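Local coordinates for putative hexose oxidase (Nonomuraea sp. ATCC 39727, PDB 5AWV), which binds FAD covalently and probably oxidises a sugar of teicoplanin-type glycopeptide antibiotics, at residues T80-A85 against V102-D107; G141-I146 against P244-T249; G405-V410 against P418-I423. All coordinates share one frame; numbering follows the deposited sequence.

How the contacts relate
From the N terminus, contact 1 comes first and closes a loop of 16 residues, joining the parallel strands 84-87 and 104-107 in the four-stranded sheet of the FAD-binding region. Contact 2 closes a far longer loop of 97 residues: it brings the end of helix 131-142 against the linker that leads from strand 223-229 to strand 249-257 of the seven-stranded sheet. Contact 3 spans only seven residues within the connection between strands 395-402 and 424-432 of that sheet. The three follow one another in series, neither nesting nor crossing. Contacts 2 and 3 have centres about 22 Å apart, whereas contacts 1 and 3 lie on opposite sides of the chain's centre.

Contact 1 of 3, residues T80-A85 against V102-D107; sequences TGKRVA and VKVIID
With chi1 at 67°, Val84 wedges CG1 between its backbone N and carbonyl carbon and swings CG2 opposite the N, to meet Ile106. The Ile106 chain, extended at chi2 (175°), reaches back with CD1, which lies 3.8 Å from Val84 CG2; beta-branched residues suit such a strand surface. Val84, Val104 and Ile106 share one face of the sheet, where helix 67-80 packs over them with Thr77, Ala73 and Val74. Gly81 ends that helix in a Schellman motif, its positive phi being natural for glycine. Lys82 then crosses Val104 at about a right angle, its CD 3.9 Å from Val104 CG2, while its NZ pairs with Asp59.

On the other face, Ala85 CB sits 3.9 Å from Val102 CG1. FAD is bound about 5 Å from the Ala85 side chain, a closeness with which the small side chain is consistent.

The backbone supplies the polar grip. Arg83 O accepts two consecutive amides, Val104 N at 3.0 Å and Lys103 N at 2.9 Å. Ala85 N returns a bond of 3.0 Å to Val104 O, and Ile106 N donates to Ala85 O at 2.9 Å. These bonds set Val84 beside Val104 and Ala85 beside Ile105 in parallel. Strand 104-107 is also flanked by strand 60-63, so it lies between the two strands that helix 67-80 connects: a beta-alpha-beta crossover with a strand inserted, part of the FAD-binding domain of this oxidoreductase family.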
# COMPACT_ATOMS: atom_id res chain seq x y z
N THR A 80 24.39 -17.14 3.35
CA THR A 80 25.11 -16.42 4.42
C THR A 80 24.35 -16.33 5.74
O THR A 80 24.87 -15.81 6.74
CB THR A 80 25.45 -14.96 4.02
OG1 THR A 80 24.24 -14.26 3.61
CG2 THR A 80 26.42 -14.94 2.90
N GLY A 81 23.11 -16.83 5.76
CA GLY A 81 22.26 -16.67 6.94
C GLY A 81 22.06 -15.21 7.35
O GLY A 81 22.05 -14.90 8.54
N LYS A 82 21.90 -14.32 6.37
CA LYS A 82 21.66 -12.90 6.67
C LYS A 82 20.11 -12.60 6.68
O LYS A 82 19.37 -13.06 5.81
CB LYS A 82 22.42 -12.00 5.69
CG LYS A 82 23.89 -11.81 6.09
CD LYS A 82 24.55 -10.81 5.12
CE LYS A 82 26.08 -10.82 5.21
NZ LYS A 82 26.50 -10.55 6.60
N ARG A 83 19.63 -11.93 7.71
CA ARG A 83 18.21 -11.60 7.82
C ARG A 83 17.81 -10.58 6.70
O ARG A 83 18.47 -9.57 6.51
CB ARG A 83 17.91 -10.98 9.11
CG ARG A 83 16.47 -10.60 9.19
CD ARG A 83 16.07 -10.56 10.63
NE ARG A 83 14.78 -9.93 10.74
CZ ARG A 83 14.14 -9.74 11.88
NH1 ARG A 83 14.69 -10.14 13.05
NH2 ARG A 83 12.97 -9.13 11.83
N VAL A 84 16.80 -10.92 5.93
CA VAL A 84 16.49 -10.15 4.72
C VAL A 84 15.12 -9.46 4.88
O VAL A 84 14.24 -10.01 5.55
CB VAL A 84 16.52 -11.05 3.48
CG1 VAL A 84 15.43 -12.09 3.45
CG2 VAL A 84 16.52 -10.25 2.18
N ALA A 85 14.94 -8.31 4.21
CA ALA A 85 13.61 -7.72 4.04
C ALA A 85 13.55 -7.07 2.64
O ALA A 85 14.57 -6.58 2.14
CB ALA A 85 13.38 -6.70 5.12
N VAL A 102 17.79 -6.31 10.45
CA VAL A 102 17.77 -6.61 9.04
C VAL A 102 19.16 -6.37 8.51
O VAL A 102 19.72 -5.27 8.59
CB VAL A 102 16.70 -5.76 8.26
CG1 VAL A 102 16.85 -5.88 6.78
CG2 VAL A 102 15.30 -6.27 8.59
N LYS A 103 19.71 -7.37 7.86
CA LYS A 103 21.03 -7.19 7.33
C LYS A 103 21.11 -6.98 5.84
O LYS A 103 22.14 -6.50 5.35
CB LYS A 103 21.89 -8.41 7.72
CG LYS A 103 22.04 -8.60 9.21
CD LYS A 103 22.80 -7.48 9.90
CE LYS A 103 22.72 -7.64 11.42
NZ LYS A 103 23.58 -6.59 12.03
N VAL A 104 20.14 -7.47 5.11
CA VAL A 104 20.09 -7.17 3.71
C VAL A 104 18.72 -6.65 3.35
O VAL A 104 17.71 -7.27 3.70
CB VAL A 104 20.35 -8.43 2.91
CG1 VAL A 104 20.25 -8.16 1.46
CG2 VAL A 104 21.80 -8.90 3.16
N ILE A 105 18.67 -5.56 2.59
CA ILE A 105 17.41 -5.13 1.95
C ILE A 105 17.44 -5.47 0.48
O ILE A 105 18.40 -5.12 -0.21
CB ILE A 105 17.17 -3.62 2.18
CG1 ILE A 105 17.05 -3.39 3.66
CG2 ILE A 105 15.91 -3.17 1.43
CD1 ILE A 105 16.88 -1.96 4.08
N ILE A 106 16.49 -6.25 -0.01
CA ILE A 106 16.29 -6.37 -1.42
C ILE A 106 15.31 -5.23 -1.85
O ILE A 106 14.12 -5.25 -1.54
CB ILE A 106 15.77 -7.75 -1.82
CG1 ILE A 106 16.80 -8.81 -1.36
CG2 ILE A 106 15.55 -7.81 -3.31
CD1 ILE A 106 16.37 -10.25 -1.59
N ASP A 107 15.86 -4.30 -2.63
CA ASP A 107 15.17 -3.09 -3.00
C ASP A 107 14.66 -3.25 -4.43
O ASP A 107 15.44 -3.53 -5.34
CB ASP A 107 16.10 -1.89 -2.86
CG ASP A 107 15.36 -0.55 -3.11
OD1 ASP A 107 14.68 -0.44 -4.16
OD2 ASP A 107 15.44 0.33 -2.22

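Contact 2 of 3, residues G141-I146 against P244-T249; sequences GWNVTI and PKPPAT
Asn143 lays its amide across the start of the Pro246 ring and the stem of Lys245: OD1 is 3.8 Å from Pro246 CD, and ND2 is 3.9 Å from Lys245 CD. Its CG is anti to the backbone N (chi1 -171°), which extends the amide to this place. Here the end of helix 131-142 meets the loop running from strand 223-229 to strand 249-257. As the first residue to leave the helix, Asn143 has positive phi, a conformation asparagine tolerates better than most residues.

One direct hydrogen bond joins the backbones, from Thr145 N to Pro244 O at 2.9 Å, and Val144 CA adds a CA-H...O contact to the same oxygen. Thr145 CG2 meets Pro246 CB at 4.0 Å, an apolar touch that suits the methyl of threonine. Arg41 of a second subunit packs on Asn143, and Asp234 of a third on Lys245.

Two waters complete the joint. One takes a bond from Lys245 NZ and can donate to Asn143 O; the other donates to Asn143 OD1 at 2.7 Å and to Pro246 O at 2.8 Å. The buried Thr145 O lies 3.4 Å from Pro244 CD and has no polar partner in the model, consistent with a neighbouring proline that has no N-H to give.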
# COMPACT_ATOMS: atom_id res chain seq x y z
N GLY A 141 -2.86 4.54 -21.19
CA GLY A 141 -2.76 3.44 -22.07
C GLY A 141 -4.05 2.83 -22.45
O GLY A 141 -4.25 2.52 -23.64
N TRP A 142 -4.95 2.64 -21.47
CA TRP A 142 -6.15 1.79 -21.68
C TRP A 142 -7.45 2.34 -21.05
O TRP A 142 -8.48 1.71 -21.15
CB TRP A 142 -5.88 0.38 -21.12
CG TRP A 142 -4.69 -0.28 -21.72
CD1 TRP A 142 -4.65 -1.01 -22.87
CD2 TRP A 142 -3.34 -0.22 -21.25
NE1 TRP A 142 -3.39 -1.40 -23.13
CE2 TRP A 142 -2.56 -0.96 -22.14
CE3 TRP A 142 -2.72 0.35 -20.14
CZ2 TRP A 142 -1.22 -1.11 -21.97
CZ3 TRP A 142 -1.43 0.19 -19.96
CH2 TRP A 142 -0.66 -0.52 -20.88
N ASN A 143 -7.41 3.53 -20.45
CA ASN A 143 -8.54 4.08 -19.71
C ASN A 143 -9.09 3.10 -18.66
O ASN A 143 -10.31 2.83 -18.63
CB ASN A 143 -9.61 4.46 -20.71
CG ASN A 143 -10.72 5.21 -20.13
OD1 ASN A 143 -10.62 5.85 -19.07
ND2 ASN A 143 -11.85 5.13 -20.82
N VAL A 144 -8.17 2.53 -17.89
CA VAL A 144 -8.52 1.62 -16.78
C VAL A 144 -7.85 2.13 -15.51
O VAL A 144 -7.10 3.09 -15.54
CB VAL A 144 -8.24 0.15 -17.05
CG1 VAL A 144 -9.04 -0.35 -18.28
CG2 VAL A 144 -6.73 -0.17 -17.23
N THR A 145 -8.17 1.49 -14.40
CA THR A 145 -7.55 1.73 -13.14
C THR A 145 -7.64 0.51 -12.24
O THR A 145 -8.26 -0.50 -12.58
CB THR A 145 -8.22 2.96 -12.49
OG1 THR A 145 -7.35 3.53 -11.51
CG2 THR A 145 -9.66 2.64 -11.91
N ILE A 146 -7.01 0.60 -11.06
CA ILE A 146 -7.35 -0.34 -10.00
C ILE A 146 -7.81 0.41 -8.76
O ILE A 146 -7.34 1.53 -8.54
CB ILE A 146 -6.18 -1.30 -9.67
CG1 ILE A 146 -4.95 -0.52 -9.10
CG2 ILE A 146 -5.83 -2.19 -10.86
CD1 ILE A 146 -3.77 -1.39 -8.65
N PRO A 244 -11.27 -2.11 -14.15
CA PRO A 244 -12.34 -1.09 -14.00
C PRO A 244 -12.03 0.22 -14.73
O PRO A 244 -10.88 0.62 -14.84
CB PRO A 244 -12.34 -0.81 -12.52
CG PRO A 244 -11.89 -2.10 -11.92
CD PRO A 244 -10.85 -2.65 -12.82
N LYS A 245 -13.06 0.79 -15.34
CA LYS A 245 -12.92 2.02 -16.02
C LYS A 245 -13.12 3.14 -15.01
O LYS A 245 -14.13 3.14 -14.35
CB LYS A 245 -14.00 2.11 -17.10
CG LYS A 245 -13.93 3.42 -17.94
CD LYS A 245 -14.97 3.48 -19.08
CE LYS A 245 -15.14 2.15 -19.85
NZ LYS A 245 -14.68 2.06 -21.29
N PRO A 246 -12.12 4.05 -14.83
CA PRO A 246 -12.41 5.12 -13.83
C PRO A 246 -13.53 6.07 -14.31
O PRO A 246 -13.87 6.14 -15.50
CB PRO A 246 -11.06 5.88 -13.73
CG PRO A 246 -10.53 5.78 -15.12
CD PRO A 246 -10.91 4.37 -15.60
N PRO A 247 -14.15 6.76 -13.37
CA PRO A 247 -15.09 7.78 -13.77
C PRO A 247 -14.34 8.90 -14.55
O PRO A 247 -13.22 9.27 -14.15
CB PRO A 247 -15.59 8.37 -12.44
CG PRO A 247 -14.80 7.74 -11.41
CD PRO A 247 -14.05 6.59 -11.93
N ALA A 248 -14.97 9.43 -15.59
CA ALA A 248 -14.43 10.59 -16.29
C ALA A 248 -14.25 11.78 -15.36
O ALA A 248 -13.20 12.46 -15.40
CB ALA A 248 -15.34 10.96 -17.42
N THR A 249 -15.23 11.98 -14.46
CA THR A 249 -15.24 13.10 -13.54
C THR A 249 -15.86 12.72 -12.20
O THR A 249 -16.64 11.77 -12.13
CB THR A 249 -16.03 14.31 -14.07
OG1 THR A 249 -17.34 13.92 -14.24
CG2 THR A 249 -15.54 14.77 -15.43
O HOH W 1 -11.74 1.33 -20.44
O HOH W 2 -12.73 7.13 -17.87

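Contact 3 of 3, residues G405-V410 against P418-I423; sequences GKVNTV and PQRDAI
Arg420 lies against a 3-10 turn, residues 406-409, in the long connection between the neighbouring antiparallel strands 395-402 and 424-432 of the seven-stranded sheet. Arg420, Asn408 and Val410 bury the largest areas in this contact.

The Arg420 chain bends at chi2 (-65°), carrying its guanidinium alongside the turn. Its NH1 donates to Val407 O at 2.9 Å, using a lone pair in the carbonyl plane. Val410 lies over one face of the group, CB 3.6 Å from Arg420 CZ and displaced toward the rim, so a compact branched residue can rest on the flat cation. Elsewhere NH2 forms a salt bridge with Asp177 and a hydrogen bond with Thr415 OG1; these partners probably hold the rotation of the guanidinium and balance the charge of a buried arginine.

The turn itself is closed by Asn408 N bonding to Gly405 O, and by Thr409, whose OG1 reaches back to Lys406 O. Gly405 precedes it with the positive phi that glycine readily adopts.

Asn408 reaches the 418-423 loop with both ends of its amide, ND2 directly and OD1 through a water, a task that suits a side chain carrying both a donor and an acceptor. That water also donates to Gln419 O and accepts from Ala422 N. ND2 makes an almost straight bond (173°) to Ala422 O at 2.9 Å, with that oxygen lying in the amide plane.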
# COMPACT_ATOMS: atom_id res chain seq x y z
N GLY A 405 -19.61 -1.48 0.36
CA GLY A 405 -20.16 -1.48 -0.99
C GLY A 405 -19.73 -2.80 -1.68
O GLY A 405 -19.87 -3.92 -1.10
N LYS A 406 -19.07 -2.69 -2.81
CA LYS A 406 -18.73 -3.88 -3.64
C LYS A 406 -17.66 -4.78 -3.06
O LYS A 406 -17.57 -5.95 -3.40
CB LYS A 406 -18.26 -3.47 -5.04
CG LYS A 406 -19.33 -2.89 -5.92
CD LYS A 406 -20.68 -3.60 -5.91
CE LYS A 406 -21.51 -3.15 -7.08
NZ LYS A 406 -22.65 -4.11 -7.20
N VAL A 407 -16.88 -4.25 -2.14
CA VAL A 407 -16.02 -5.04 -1.31
C VAL A 407 -16.80 -6.20 -0.70
O VAL A 407 -16.30 -7.36 -0.66
CB VAL A 407 -15.42 -4.23 -0.16
CG1 VAL A 407 -14.74 -5.14 0.79
CG2 VAL A 407 -14.43 -3.19 -0.64
N ASN A 408 -18.04 -5.96 -0.32
CA ASN A 408 -18.76 -6.90 0.49
C ASN A 408 -19.59 -7.88 -0.31
O ASN A 408 -20.33 -8.63 0.26
CB ASN A 408 -19.66 -6.20 1.49
CG ASN A 408 -18.87 -5.29 2.47
OD1 ASN A 408 -17.70 -5.32 2.50
ND2 ASN A 408 -19.54 -4.51 3.26
N THR A 409 -19.34 -7.98 -1.60
CA THR A 409 -19.92 -9.10 -2.41
C THR A 409 -19.08 -10.40 -2.26
O THR A 409 -19.50 -11.46 -2.68
CB THR A 409 -19.98 -8.70 -3.86
OG1 THR A 409 -18.65 -8.41 -4.33
CG2 THR A 409 -20.89 -7.50 -4.11
N VAL A 410 -17.86 -10.30 -1.77
CA VAL A 410 -16.92 -11.41 -1.74
C VAL A 410 -17.06 -12.20 -0.44
O VAL A 410 -17.21 -11.64 0.63
CB VAL A 410 -15.48 -10.88 -1.92
CG1 VAL A 410 -14.44 -11.98 -1.84
CG2 VAL A 410 -15.35 -10.20 -3.31
N PRO A 418 -10.54 -11.20 5.52
CA PRO A 418 -11.77 -11.82 6.09
C PRO A 418 -12.94 -10.82 6.28
O PRO A 418 -14.05 -11.24 6.48
CB PRO A 418 -11.30 -12.35 7.40
CG PRO A 418 -10.23 -11.38 7.83
CD PRO A 418 -9.53 -10.98 6.58
N GLN A 419 -12.65 -9.52 6.30
CA GLN A 419 -13.66 -8.51 6.63
C GLN A 419 -14.40 -8.11 5.40
O GLN A 419 -13.94 -7.26 4.64
CB GLN A 419 -13.02 -7.27 7.30
CG GLN A 419 -12.39 -7.61 8.62
CD GLN A 419 -10.90 -7.95 8.54
OE1 GLN A 419 -10.31 -8.03 7.46
NE2 GLN A 419 -10.26 -8.06 9.68
N ARG A 420 -15.54 -8.75 5.18
CA ARG A 420 -16.33 -8.59 3.99
C ARG A 420 -17.76 -8.17 4.32
O ARG A 420 -18.68 -8.31 3.51
CB ARG A 420 -16.27 -9.86 3.13
CG ARG A 420 -14.91 -10.12 2.52
CD ARG A 420 -14.49 -9.06 1.51
NE ARG A 420 -13.27 -9.46 0.79
CZ ARG A 420 -12.84 -8.97 -0.36
NH1 ARG A 420 -13.52 -8.03 -0.99
NH2 ARG A 420 -11.70 -9.46 -0.91
N ASP A 421 -17.94 -7.56 5.47
CA ASP A 421 -19.20 -6.83 5.73
C ASP A 421 -19.02 -5.57 6.53
O ASP A 421 -19.99 -5.07 7.10
CB ASP A 421 -20.31 -7.72 6.33
CG ASP A 421 -20.15 -7.92 7.76
OD1 ASP A 421 -19.04 -7.79 8.30
OD2 ASP A 421 -21.17 -8.19 8.41
N ALA A 422 -17.81 -5.00 6.50
CA ALA A 422 -17.53 -3.76 7.17
C ALA A 422 -18.08 -2.57 6.39
O ALA A 422 -18.33 -2.64 5.18
CB ALA A 422 -16.01 -3.62 7.37
N ILE A 423 -18.29 -1.47 7.11
CA ILE A 423 -18.78 -0.21 6.54
C ILE A 423 -17.71 0.90 6.62
O ILE A 423 -17.74 1.85 5.82
CB ILE A 423 -20.08 0.24 7.25
CG1 ILE A 423 -19.87 0.59 8.76
CG2 ILE A 423 -21.12 -0.82 7.14
CD1 ILE A 423 -21.12 1.22 9.48
O HOH W 3 -15.81 -5.17 4.56